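Local coordinates for RNA-directed RNA polymerase (Infectious pancreatic necrosis virus, PDB 3ZED), which catalyses RNA synthesis on an RNA template from ribonucleoside triphosphates, and probably occurs both free and covalently attached to the viral genomic RNA, at residues P187-Y192 / I486-E490; N194-K199 / Y420-R425; H414-M418 / L478-M483. One frame throughout, in Å; residues are numbered along the deposited sequence.

Overall arrangement
The three contacts join four helices of the birnavirus palm. Along the chain come helix 187-190, helix 194-204, helix 412-426 and helix 476-493. Contact 1 sets the first against the last, contact 2 the second against the third, and contact 3 the third against the fourth. Their centres are about 10 Å (contacts 2 and 3), 11 Å (1 and 3) and 14 Å (1 and 2) apart. Leu-197 ties the group together, touching Pro-187, Tyr-192, Ala-417, Leu-482 and Ile-486. Contact 3 joins two helices of the catalytic region; contacts 1 and 2 fasten an earlier part of the chain onto that pair.

Contact 1: residues P187-Y192 / I486-E490; sequences PKTVGY and IVVAE
Pro-187 meets helix 476-493 with its ring: CG lies 4.3 Å from CD1 of Ile-486, and both residues also pack on His-414. One turn later Val-190 points at that helix. Val-190 CG1, anti to the backbone N, passes CG2 of Ile-486 at 4.3 Å and slides by Glu-490, whose chain runs in the opposite direction. At Gly-191, the C-prime residue with positive phi, the helix stops: Tyr-192 N bonds to Pro-187 O at 2.9 Å, and Gly-191 N, also bonded to Pro-187 O, reaches Lys-188 O. The chain thus turned, Tyr-192 sends its ring toward helix 476-493, past CG2 of Ile-486, until its OH lies 3.6 Å from CB of Ala-489. Tyr-192 OH donates to Glu-490 OE2 at 2.7 Å, on the anti side and 34° out of the carboxylate plane; ring and carboxylate stand 80° apart. A bend at chi2 (-63°) carries the Glu-490 carboxylate to this meeting. A water donates to Glu-490 OE2 (2.7 Å) and, weakly, to Val-190 O, while OE1 is in a salt bridge with Lys-510. This is a Schellman motif ending a short helix, followed by a buried tyrosine-carboxylate bond onto a long palm helix.

Contact 2: residues N194-K199 / Y420-R425; sequences NEQLAK and YYLLTR
Glu-195 reaches Tyr-420 and Arg-425 with its carboxylate. Glu-195 CB passes 3.9 Å from OH of Tyr-420. CG is anti to the backbone N, and a turn at chi2 (57°) folds the carboxylate back toward helix 412-426. Glu-195 OE1 takes two bonds: Tyr-420 OH donates on the anti side at 2.7 Å, and Arg-425 NH1 comes on the syn side at 2.9 Å. Glu-195 OE2 receives Arg-425 NH2 at 2.7 Å, from above the carboxylate plane. The pair is therefore end-on and bidentate, but not flat, with the two planes 30° apart. Thr-424 steadies the guanidinium: its OG1 accepts from Arg-425 NH1 at 3.1 Å, in the guanidinium plane, and itself donates to Tyr-420 O. Arg-425 NE has a further salt bridge to Glu-202. Beside this polar cluster, CB of Ala-198 presses on one guanidinium face, 3.4 Å from Arg-425 NH1. Asn-194 CB makes a CH-pi contact centred over the Tyr-420 ring, 3.7 Å from its centroid, and Thr-424 CG2 lies against the opposite face. What results is a steep helix crossing (-74°, axes 9.9 Å apart) in the palm, packed through a small alanine and fastened by a buried bidentate arginine-glutamate salt bridge.

Contact 3: residues H414-M418 / L478-M483; sequences HMQAM and LNNHLM
His-414, Ala-417 and Met-418 close around Leu-482 where two palm helices cross nearly at right angles (99°), their axes 9.2 Å apart. The birnavirus palm carries its polymerase motifs in the permuted order C, A, B; helix 412-426 follows the motif A strand and helix 476-493 the motif B loop.

In the tight half, methyl groups pack against backbone carbonyls and against one another. CD2 of Leu-482 drives into the backbone of the first helix, reaching within 3.1 Å of His-414 O while that oxygen still accepts the N-H of Met-418. Leu-482 CD2 also lies 3.9 Å from Ala-417 CB. Met-418 runs past Leu-482 in the opposite direction: its CG packs on CB of Leu-478, and bends at chi2 and chi3 fold the chain over so that Met-418 CE rests 3.4 Å from Leu-478 O. Leu-201 of helix 194-204 packs on both Met-418 and Leu-482.

The fit is looser on the side of His-414 and Met-483, though every touching residue remains buried and no side faces solvent. Met-483 CG makes a CH-pi contact over one face of the His-414 imidazole, 4.0 Å from the ring centroid. Met-483 SD follows over the same face as a longer Met-aromatic contact, 4.4 Å from the His-414 centroid and only 3° off the normal. Thr-411 N holds the imidazole through ND1. The other flank is close but weakly bonded. Asn-479 lies obliquely across the extended Met-415 chain; Asn-479 ND2 makes a weak hydrogen bond to Met-415 SD at 3.5 Å, its stronger partner being Gln-469. The amide OD1 of Asn-479 is buried with no hydrogen-bond partner, and sits 3.3 Å from CA of Met-415.

Contact 1: residues P187-Y192 / I486-E490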
ATOM      1  N   PRO B 187      -4.680 -19.947   2.920  1.00 49.33           N
ATOM      2  CA  PRO B 187      -4.777 -20.556   1.571  1.00 49.59           C
ATOM      3  C   PRO B 187      -4.913 -22.096   1.595  1.00 54.37           C
ATOM      4  O   PRO B 187      -5.657 -22.650   0.777  1.00 54.10           O
ATOM      5  CB  PRO B 187      -3.459 -20.147   0.920  1.00 51.01           C
ATOM      6  CG  PRO B 187      -3.106 -18.846   1.591  1.00 53.47           C
ATOM      7  CD  PRO B 187      -3.508 -19.048   3.025  1.00 49.53           C
ATOM      8  N   LYS B 188      -4.228 -22.780   2.557  1.00 51.08           N
ATOM      9  CA  LYS B 188      -4.294 -24.237   2.705  1.00 52.00           C
ATOM     10  C   LYS B 188      -5.749 -24.689   2.993  1.00 56.06           C
ATOM     11  O   LYS B 188      -6.216 -25.624   2.345  1.00 56.01           O
ATOM     12  CB  LYS B 188      -3.321 -24.739   3.795  1.00 54.40           C
ATOM     13  CG  LYS B 188      -3.374 -26.247   4.017  1.00 64.82           C
ATOM     14  CD  LYS B 188      -2.474 -26.688   5.158  1.00 72.08           C
ATOM     15  CE  LYS B 188      -2.609 -28.160   5.483  1.00 81.96           C
ATOM     16  NZ  LYS B 188      -1.982 -28.510   6.787  1.00 87.74           N
ATOM     17  N   THR B 189      -6.458 -24.004   3.926  1.00 52.62           N
ATOM     18  CA  THR B 189      -7.855 -24.299   4.301  1.00 52.78           C
ATOM     19  C   THR B 189      -8.774 -24.142   3.068  1.00 56.78           C
ATOM     20  O   THR B 189      -9.666 -24.963   2.886  1.00 57.77           O
ATOM     21  CB  THR B 189      -8.293 -23.403   5.491  1.00 58.25           C
ATOM     22  OG1 THR B 189      -7.501 -23.743   6.625  1.00 62.46           O
ATOM     23  CG2 THR B 189      -9.773 -23.549   5.870  1.00 50.92           C
ATOM     24  N   VAL B 190      -8.534 -23.114   2.221  1.00 52.56           N
ATOM     25  CA  VAL B 190      -9.304 -22.851   0.992  1.00 51.46           C
ATOM     26  C   VAL B 190      -9.035 -23.990  -0.041  1.00 56.65           C
ATOM     27  O   VAL B 190      -9.940 -24.362  -0.794  1.00 57.11           O
ATOM     28  CB  VAL B 190      -9.029 -21.431   0.420  1.00 52.76           C
ATOM     29  CG1 VAL B 190      -9.857 -21.154  -0.841  1.00 52.36           C
ATOM     30  CG2 VAL B 190      -9.297 -20.358   1.474  1.00 51.02           C
ATOM     31  N   GLY B 191      -7.823 -24.551  -0.023  1.00 53.42           N
ATOM     32  CA  GLY B 191      -7.450 -25.661  -0.888  1.00 55.16           C
ATOM     33  C   GLY B 191      -6.287 -25.423  -1.829  1.00 59.89           C
ATOM     34  O   GLY B 191      -6.131 -26.173  -2.801  1.00 61.56           O
ATOM     35  N   TYR B 192      -5.449 -24.400  -1.544  1.00 53.95           N
ATOM     36  CA  TYR B 192      -4.294 -24.087  -2.388  1.00 53.25           C
ATOM     37  C   TYR B 192      -2.970 -24.353  -1.702  1.00 58.00           C
ATOM     38  O   TYR B 192      -2.787 -23.984  -0.541  1.00 58.19           O
ATOM     39  CB  TYR B 192      -4.301 -22.612  -2.835  1.00 51.92           C
ATOM     40  CG  TYR B 192      -5.478 -22.204  -3.692  1.00 53.32           C
ATOM     41  CD1 TYR B 192      -5.424 -22.307  -5.082  1.00 55.30           C
ATOM     42  CD2 TYR B 192      -6.624 -21.665  -3.120  1.00 52.95           C
ATOM     43  CE1 TYR B 192      -6.502 -21.933  -5.877  1.00 53.35           C
ATOM     44  CE2 TYR B 192      -7.715 -21.293  -3.905  1.00 53.56           C
ATOM     45  CZ  TYR B 192      -7.642 -21.419  -5.283  1.00 59.69           C
ATOM     46  OH  TYR B 192      -8.708 -21.048  -6.058  1.00 59.48           O
ATOM     47  N   ILE B 486      -7.165 -14.875  -4.949  1.00 41.91           N
ATOM     48  CA  ILE B 486      -7.871 -16.045  -4.434  1.00 43.50           C
ATOM     49  C   ILE B 486      -9.377 -15.912  -4.741  1.00 48.57           C
ATOM     50  O   ILE B 486      -9.983 -16.867  -5.242  1.00 49.98           O
ATOM     51  CB  ILE B 486      -7.587 -16.255  -2.914  1.00 46.18           C
ATOM     52  CG1 ILE B 486      -6.112 -16.658  -2.687  1.00 46.21           C
ATOM     53  CG2 ILE B 486      -8.590 -17.270  -2.288  1.00 46.88           C
ATOM     54  CD1 ILE B 486      -5.616 -16.691  -1.213  1.00 52.03           C
ATOM     55  N   VAL B 487      -9.964 -14.725  -4.464  1.00 43.50           N
ATOM     56  CA  VAL B 487     -11.378 -14.454  -4.720  1.00 43.87           C
ATOM     57  C   VAL B 487     -11.660 -14.605  -6.245  1.00 46.17           C
ATOM     58  O   VAL B 487     -12.616 -15.286  -6.622  1.00 46.54           O
ATOM     59  CB  VAL B 487     -11.820 -13.064  -4.149  1.00 47.19           C
ATOM     60  CG1 VAL B 487     -13.232 -12.685  -4.602  1.00 47.76           C
ATOM     61  CG2 VAL B 487     -11.725 -13.033  -2.624  1.00 46.62           C
ATOM     62  N   VAL B 488     -10.788 -14.036  -7.099  1.00 42.03           N
ATOM     63  CA  VAL B 488     -10.924 -14.082  -8.570  1.00 41.98           C
ATOM     64  C   VAL B 488     -10.760 -15.529  -9.073  1.00 46.82           C
ATOM     65  O   VAL B 488     -11.590 -15.968  -9.865  1.00 48.96           O
ATOM     66  CB  VAL B 488      -9.970 -13.085  -9.292  1.00 43.72           C
ATOM     67  CG1 VAL B 488      -9.941 -13.316 -10.802  1.00 44.05           C
ATOM     68  CG2 VAL B 488     -10.369 -11.648  -8.983  1.00 41.39           C
ATOM     69  N   ALA B 489      -9.745 -16.275  -8.583  1.00 40.85           N
ATOM     70  CA  ALA B 489      -9.539 -17.684  -8.957  1.00 41.62           C
ATOM     71  C   ALA B 489     -10.784 -18.537  -8.633  1.00 46.30           C
ATOM     72  O   ALA B 489     -11.156 -19.405  -9.422  1.00 46.74           O
ATOM     73  CB  ALA B 489      -8.325 -18.245  -8.238  1.00 42.13           C
ATOM     74  N   GLU B 490     -11.434 -18.265  -7.484  1.00 43.20           N
ATOM     75  CA  GLU B 490     -12.637 -18.979  -7.050  1.00 43.96           C
ATOM     76  C   GLU B 490     -13.846 -18.571  -7.902  1.00 47.93           C
ATOM     77  O   GLU B 490     -14.686 -19.412  -8.170  1.00 49.49           O
ATOM     78  CB  GLU B 490     -12.907 -18.771  -5.548  1.00 44.54           C
ATOM     79  CG  GLU B 490     -11.970 -19.575  -4.659  1.00 49.95           C
ATOM     80  CD  GLU B 490     -12.066 -21.081  -4.798  1.00 65.91           C
ATOM     81  OE1 GLU B 490     -13.193 -21.614  -4.942  1.00 50.31           O
ATOM     82  OE2 GLU B 490     -10.999 -21.731  -4.768  1.00 65.19           O
TER
HETATM   83  O   HOH W   1     -10.688 -24.312  -4.116  1.00 63.74           O

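Contact 2: residues N194-K199 / Y420-R425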
ATOM      1  N   ASN B 194       1.323 -23.570  -1.831  1.00 49.42           N
ATOM      2  CA  ASN B 194       2.104 -22.373  -2.141  1.00 48.51           C
ATOM      3  C   ASN B 194       2.369 -22.286  -3.641  1.00 52.26           C
ATOM      4  O   ASN B 194       2.240 -21.209  -4.219  1.00 50.00           O
ATOM      5  CB  ASN B 194       3.419 -22.369  -1.378  1.00 52.29           C
ATOM      6  CG  ASN B 194       3.296 -21.992   0.075  1.00 75.60           C
ATOM      7  OD1 ASN B 194       2.480 -21.160   0.463  1.00 73.47           O
ATOM      8  ND2 ASN B 194       4.133 -22.580   0.910  1.00 71.66           N
ATOM      9  N   GLU B 195       2.672 -23.429  -4.276  1.00 51.18           N
ATOM     10  CA  GLU B 195       2.967 -23.508  -5.710  1.00 51.13           C
ATOM     11  C   GLU B 195       1.731 -23.209  -6.564  1.00 54.42           C
ATOM     12  O   GLU B 195       1.859 -22.505  -7.562  1.00 53.85           O
ATOM     13  CB  GLU B 195       3.595 -24.870  -6.080  1.00 53.59           C
ATOM     14  CG  GLU B 195       4.083 -24.980  -7.520  1.00 56.70           C
ATOM     15  CD  GLU B 195       5.097 -23.968  -8.028  1.00 69.07           C
ATOM     16  OE1 GLU B 195       5.788 -23.319  -7.206  1.00 52.16           O
ATOM     17  OE2 GLU B 195       5.221 -23.851  -9.268  1.00 67.10           O
ATOM     18  N   GLN B 196       0.546 -23.691  -6.161  1.00 53.31           N
ATOM     19  CA  GLN B 196      -0.700 -23.402  -6.887  1.00 53.68           C
ATOM     20  C   GLN B 196      -1.007 -21.899  -6.856  1.00 56.79           C
ATOM     21  O   GLN B 196      -1.383 -21.337  -7.889  1.00 55.25           O
ATOM     22  CB  GLN B 196      -1.866 -24.212  -6.330  1.00 55.63           C
ATOM     23  CG  GLN B 196      -1.829 -25.667  -6.776  1.00 52.39           C
ATOM     24  CD  GLN B 196      -2.866 -26.525  -6.100  1.00 67.98           C
ATOM     25  OE1 GLN B 196      -3.315 -26.253  -4.974  1.00 66.34           O
ATOM     26  NE2 GLN B 196      -3.235 -27.612  -6.766  1.00 58.77           N
ATOM     27  N   LEU B 197      -0.787 -21.245  -5.699  1.00 54.29           N
ATOM     28  CA  LEU B 197      -0.963 -19.796  -5.573  1.00 54.10           C
ATOM     29  C   LEU B 197       0.041 -19.033  -6.434  1.00 54.22           C
ATOM     30  O   LEU B 197      -0.343 -18.063  -7.089  1.00 53.16           O
ATOM     31  CB  LEU B 197      -0.841 -19.336  -4.125  1.00 55.01           C
ATOM     32  CG  LEU B 197      -2.057 -19.549  -3.246  1.00 62.33           C
ATOM     33  CD1 LEU B 197      -1.800 -18.970  -1.906  1.00 63.13           C
ATOM     34  CD2 LEU B 197      -3.306 -18.890  -3.835  1.00 65.70           C
ATOM     35  N   ALA B 198       1.308 -19.503  -6.471  1.00 49.75           N
ATOM     36  CA  ALA B 198       2.386 -18.931  -7.279  1.00 49.21           C
ATOM     37  C   ALA B 198       2.028 -18.949  -8.771  1.00 53.15           C
ATOM     38  O   ALA B 198       2.294 -17.971  -9.468  1.00 53.00           O
ATOM     39  CB  ALA B 198       3.682 -19.692  -7.037  1.00 50.90           C
ATOM     40  N   LYS B 199       1.386 -20.033  -9.240  1.00 50.98           N
ATOM     41  CA  LYS B 199       0.938 -20.181 -10.629  1.00 50.54           C
ATOM     42  C   LYS B 199      -0.167 -19.153 -10.951  1.00 51.86           C
ATOM     43  O   LYS B 199      -0.219 -18.654 -12.073  1.00 50.51           O
ATOM     44  CB  LYS B 199       0.450 -21.618 -10.911  1.00 53.15           C
ATOM     45  CG  LYS B 199       1.543 -22.698 -10.858  1.00 58.41           C
ATOM     46  CD  LYS B 199       2.732 -22.477 -11.815  1.00 57.46           C
ATOM     47  CE  LYS B 199       2.371 -22.675 -13.268  1.00 62.90           C
ATOM     48  NZ  LYS B 199       3.527 -22.434 -14.160  1.00 78.94           N
ATOM     49  N   TYR B 420       6.838 -16.853  -0.602  1.00 40.43           N
ATOM     50  CA  TYR B 420       7.178 -18.003  -1.440  1.00 40.89           C
ATOM     51  C   TYR B 420       7.286 -17.552  -2.912  1.00 45.79           C
ATOM     52  O   TYR B 420       8.263 -17.867  -3.579  1.00 47.19           O
ATOM     53  CB  TYR B 420       6.123 -19.113  -1.268  1.00 40.87           C
ATOM     54  CG  TYR B 420       6.332 -20.290  -2.194  1.00 43.42           C
ATOM     55  CD1 TYR B 420       7.162 -21.350  -1.831  1.00 45.57           C
ATOM     56  CD2 TYR B 420       5.705 -20.345  -3.439  1.00 43.83           C
ATOM     57  CE1 TYR B 420       7.390 -22.417  -2.695  1.00 44.84           C
ATOM     58  CE2 TYR B 420       5.929 -21.407  -4.312  1.00 46.59           C
ATOM     59  CZ  TYR B 420       6.764 -22.448  -3.930  1.00 54.39           C
ATOM     60  OH  TYR B 420       6.980 -23.508  -4.778  1.00 56.49           O
ATOM     61  N   TYR B 421       6.274 -16.809  -3.403  1.00 42.56           N
ATOM     62  CA  TYR B 421       6.217 -16.310  -4.777  1.00 42.37           C
ATOM     63  C   TYR B 421       7.399 -15.380  -5.094  1.00 45.66           C
ATOM     64  O   TYR B 421       8.036 -15.547  -6.133  1.00 45.53           O
ATOM     65  CB  TYR B 421       4.882 -15.593  -5.029  1.00 42.22           C
ATOM     66  CG  TYR B 421       4.752 -15.044  -6.431  1.00 42.09           C
ATOM     67  CD1 TYR B 421       4.690 -15.894  -7.531  1.00 45.00           C
ATOM     68  CD2 TYR B 421       4.688 -13.676  -6.658  1.00 41.55           C
ATOM     69  CE1 TYR B 421       4.591 -15.395  -8.826  1.00 44.76           C
ATOM     70  CE2 TYR B 421       4.577 -13.162  -7.948  1.00 42.01           C
ATOM     71  CZ  TYR B 421       4.543 -14.025  -9.031  1.00 48.37           C
ATOM     72  OH  TYR B 421       4.409 -13.528 -10.298  1.00 48.03           O
ATOM     73  N   LEU B 422       7.724 -14.444  -4.188  1.00 41.89           N
ATOM     74  CA  LEU B 422       8.841 -13.516  -4.382  1.00 41.88           C
ATOM     75  C   LEU B 422      10.198 -14.236  -4.397  1.00 48.96           C
ATOM     76  O   LEU B 422      11.046 -13.908  -5.217  1.00 48.82           O
ATOM     77  CB  LEU B 422       8.847 -12.436  -3.288  1.00 41.24           C
ATOM     78  CG  LEU B 422       7.665 -11.418  -3.263  1.00 45.05           C
ATOM     79  CD1 LEU B 422       7.782 -10.507  -2.074  1.00 45.25           C
ATOM     80  CD2 LEU B 422       7.634 -10.546  -4.518  1.00 45.91           C
ATOM     81  N   LEU B 423      10.404 -15.218  -3.498  1.00 47.87           N
ATOM     82  CA  LEU B 423      11.684 -15.927  -3.403  1.00 49.94           C
ATOM     83  C   LEU B 423      11.883 -16.955  -4.511  1.00 53.09           C
ATOM     84  O   LEU B 423      13.023 -17.195  -4.872  1.00 52.89           O
ATOM     85  CB  LEU B 423      11.872 -16.592  -2.030  1.00 50.79           C
ATOM     86  CG  LEU B 423      12.705 -15.793  -1.011  1.00 55.38           C
ATOM     87  CD1 LEU B 423      11.994 -14.488  -0.600  1.00 53.23           C
ATOM     88  CD2 LEU B 423      13.005 -16.633   0.224  1.00 58.06           C
ATOM     89  N   THR B 424      10.800 -17.521  -5.077  1.00 49.61           N
ATOM     90  CA  THR B 424      10.925 -18.509  -6.151  1.00 50.57           C
ATOM     91  C   THR B 424      10.943 -17.819  -7.535  1.00 54.80           C
ATOM     92  O   THR B 424      11.746 -18.188  -8.370  1.00 55.68           O
ATOM     93  CB  THR B 424       9.816 -19.599  -6.067  1.00 56.74           C
ATOM     94  OG1 THR B 424       8.522 -18.998  -6.122  1.00 54.12           O
ATOM     95  CG2 THR B 424       9.912 -20.451  -4.810  1.00 57.08           C
ATOM     96  N   ARG B 425      10.072 -16.831  -7.774  1.00 50.44           N
ATOM     97  CA  ARG B 425       9.966 -16.180  -9.080  1.00 49.97           C
ATOM     98  C   ARG B 425      10.811 -14.901  -9.203  1.00 52.00           C
ATOM     99  O   ARG B 425      11.135 -14.512 -10.323  1.00 51.17           O
ATOM    100  CB  ARG B 425       8.483 -15.870  -9.417  1.00 48.18           C
ATOM    101  CG  ARG B 425       7.696 -17.031 -10.049  1.00 47.77           C
ATOM    102  CD  ARG B 425       7.477 -18.204  -9.105  1.00 49.85           C
ATOM    103  NE  ARG B 425       6.659 -19.238  -9.735  1.00 52.99           N
ATOM    104  CZ  ARG B 425       6.363 -20.414  -9.196  1.00 62.15           C
ATOM    105  NH1 ARG B 425       6.803 -20.729  -7.983  1.00 50.07           N
ATOM    106  NH2 ARG B 425       5.620 -21.284  -9.863  1.00 45.56           N
TER

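Contact 3: residues H414-M418 / L478-M483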
ATOM      1  N   HIS B 414      -1.096 -16.091   4.307  1.00 43.50           N
ATOM      2  CA  HIS B 414      -1.246 -15.348   3.046  1.00 41.56           C
ATOM      3  C   HIS B 414       0.073 -14.644   2.714  1.00 44.88           C
ATOM      4  O   HIS B 414       0.545 -14.725   1.580  1.00 44.78           O
ATOM      5  CB  HIS B 414      -2.373 -14.315   3.129  1.00 39.91           C
ATOM      6  CG  HIS B 414      -3.744 -14.890   3.028  1.00 42.80           C
ATOM      7  ND1 HIS B 414      -4.545 -15.023   4.149  1.00 44.80           N
ATOM      8  CD2 HIS B 414      -4.430 -15.317   1.939  1.00 43.58           C
ATOM      9  CE1 HIS B 414      -5.691 -15.535   3.712  1.00 44.14           C
ATOM     10  NE2 HIS B 414      -5.670 -15.726   2.388  1.00 44.07           N
ATOM     11  N   MET B 415       0.687 -13.984   3.723  1.00 39.88           N
ATOM     12  CA  MET B 415       1.962 -13.293   3.518  1.00 39.35           C
ATOM     13  C   MET B 415       3.081 -14.296   3.237  1.00 45.72           C
ATOM     14  O   MET B 415       3.960 -14.011   2.428  1.00 45.57           O
ATOM     15  CB  MET B 415       2.314 -12.411   4.721  1.00 40.44           C
ATOM     16  CG  MET B 415       3.611 -11.668   4.534  1.00 41.99           C
ATOM     17  SD  MET B 415       3.768 -10.320   5.686  1.00 44.99           S
ATOM     18  CE  MET B 415       5.463  -9.905   5.399  1.00 41.89           C
ATOM     19  N   GLN B 416       3.038 -15.468   3.901  1.00 43.41           N
ATOM     20  CA  GLN B 416       4.015 -16.526   3.694  1.00 43.86           C
ATOM     21  C   GLN B 416       3.976 -17.012   2.229  1.00 47.53           C
ATOM     22  O   GLN B 416       5.033 -17.237   1.645  1.00 45.97           O
ATOM     23  CB  GLN B 416       3.752 -17.675   4.662  1.00 45.60           C
ATOM     24  CG  GLN B 416       4.878 -18.701   4.687  1.00 47.47           C
ATOM     25  CD  GLN B 416       4.620 -19.726   5.736  1.00 56.27           C
ATOM     26  OE1 GLN B 416       3.583 -20.396   5.733  1.00 49.00           O
ATOM     27  NE2 GLN B 416       5.551 -19.860   6.657  1.00 44.23           N
ATOM     28  N   ALA B 417       2.763 -17.163   1.647  1.00 46.18           N
ATOM     29  CA  ALA B 417       2.570 -17.564   0.241  1.00 45.88           C
ATOM     30  C   ALA B 417       3.119 -16.474  -0.708  1.00 48.52           C
ATOM     31  O   ALA B 417       3.720 -16.801  -1.735  1.00 50.03           O
ATOM     32  CB  ALA B 417       1.099 -17.835  -0.043  1.00 45.48           C
ATOM     33  N   MET B 418       2.965 -15.189  -0.337  1.00 43.61           N
ATOM     34  CA  MET B 418       3.525 -14.074  -1.127  1.00 41.09           C
ATOM     35  C   MET B 418       5.072 -14.149  -1.065  1.00 44.99           C
ATOM     36  O   MET B 418       5.730 -13.970  -2.094  1.00 45.49           O
ATOM     37  CB  MET B 418       3.005 -12.718  -0.630  1.00 41.00           C
ATOM     38  CG  MET B 418       3.640 -11.500  -1.346  1.00 43.19           C
ATOM     39  SD  MET B 418       3.583 -11.555  -3.167  1.00 45.92           S
ATOM     40  CE  MET B 418       1.779 -11.587  -3.461  1.00 40.29           C
ATOM     41  N   LEU B 478       0.836  -6.138  -1.617  1.00 33.70           N
ATOM     42  CA  LEU B 478       1.119  -7.508  -2.061  1.00 34.81           C
ATOM     43  C   LEU B 478       0.192  -8.537  -1.422  1.00 37.57           C
ATOM     44  O   LEU B 478      -0.370  -9.369  -2.129  1.00 36.91           O
ATOM     45  CB  LEU B 478       2.602  -7.889  -1.800  1.00 35.72           C
ATOM     46  CG  LEU B 478       3.646  -7.133  -2.624  1.00 39.09           C
ATOM     47  CD1 LEU B 478       5.046  -7.410  -2.133  1.00 38.44           C
ATOM     48  CD2 LEU B 478       3.523  -7.455  -4.097  1.00 40.93           C
ATOM     49  N   ASN B 479       0.009  -8.462  -0.104  1.00 35.84           N
ATOM     50  CA  ASN B 479      -0.868  -9.387   0.623  1.00 36.36           C
ATOM     51  C   ASN B 479      -2.337  -9.187   0.226  1.00 38.29           C
ATOM     52  O   ASN B 479      -3.042 -10.164   0.056  1.00 38.15           O
ATOM     53  CB  ASN B 479      -0.689  -9.233   2.135  1.00 36.51           C
ATOM     54  CG  ASN B 479       0.675  -9.607   2.641  1.00 45.68           C
ATOM     55  OD1 ASN B 479       1.399 -10.380   2.019  1.00 40.38           O
ATOM     56  ND2 ASN B 479       1.040  -9.091   3.806  1.00 38.70           N
ATOM     57  N   ASN B 480      -2.783  -7.940   0.052  1.00 34.66           N
ATOM     58  CA  ASN B 480      -4.154  -7.655  -0.385  1.00 34.01           C
ATOM     59  C   ASN B 480      -4.376  -8.151  -1.815  1.00 37.96           C
ATOM     60  O   ASN B 480      -5.420  -8.735  -2.105  1.00 38.03           O
ATOM     61  CB  ASN B 480      -4.449  -6.154  -0.287  1.00 34.07           C
ATOM     62  CG  ASN B 480      -4.800  -5.674   1.107  1.00 45.20           C
ATOM     63  OD1 ASN B 480      -5.026  -6.449   2.026  1.00 38.74           O
ATOM     64  ND2 ASN B 480      -4.840  -4.377   1.296  1.00 36.00           N
ATOM     65  N   HIS B 481      -3.365  -7.961  -2.705  1.00 35.20           N
ATOM     66  CA  HIS B 481      -3.433  -8.410  -4.103  1.00 33.94           C
ATOM     67  C   HIS B 481      -3.554  -9.944  -4.182  1.00 41.17           C
ATOM     68  O   HIS B 481      -4.293 -10.455  -5.027  1.00 41.99           O
ATOM     69  CB  HIS B 481      -2.207  -7.902  -4.881  1.00 33.93           C
ATOM     70  CG  HIS B 481      -2.373  -7.926  -6.376  1.00 36.27           C
ATOM     71  ND1 HIS B 481      -2.792  -6.799  -7.078  1.00 36.47           N
ATOM     72  CD2 HIS B 481      -2.125  -8.924  -7.259  1.00 37.57           C
ATOM     73  CE1 HIS B 481      -2.768  -7.144  -8.357  1.00 35.71           C
ATOM     74  NE2 HIS B 481      -2.401  -8.422  -8.514  1.00 36.93           N
ATOM     75  N   LEU B 482      -2.860 -10.671  -3.284  1.00 39.64           N
ATOM     76  CA  LEU B 482      -2.943 -12.132  -3.223  1.00 40.25           C
ATOM     77  C   LEU B 482      -4.373 -12.577  -2.795  1.00 40.80           C
ATOM     78  O   LEU B 482      -4.938 -13.510  -3.383  1.00 38.76           O
ATOM     79  CB  LEU B 482      -1.863 -12.695  -2.288  1.00 41.67           C
ATOM     80  CG  LEU B 482      -1.946 -14.185  -1.853  1.00 48.67           C
ATOM     81  CD1 LEU B 482      -2.160 -15.116  -3.038  1.00 50.46           C
ATOM     82  CD2 LEU B 482      -0.650 -14.596  -1.253  1.00 53.32           C
ATOM     83  N   MET B 483      -4.951 -11.907  -1.799  1.00 37.05           N
ATOM     84  CA  MET B 483      -6.313 -12.214  -1.336  1.00 37.33           C
ATOM     85  C   MET B 483      -7.336 -12.000  -2.455  1.00 41.07           C
ATOM     86  O   MET B 483      -8.181 -12.872  -2.664  1.00 41.65           O
ATOM     87  CB  MET B 483      -6.668 -11.428  -0.082  1.00 38.75           C
ATOM     88  CG  MET B 483      -5.882 -11.902   1.124  1.00 42.90           C
ATOM     89  SD  MET B 483      -6.459 -11.200   2.681  1.00 46.74           S
ATOM     90  CE  MET B 483      -5.924  -9.503   2.506  1.00 41.97           C
TER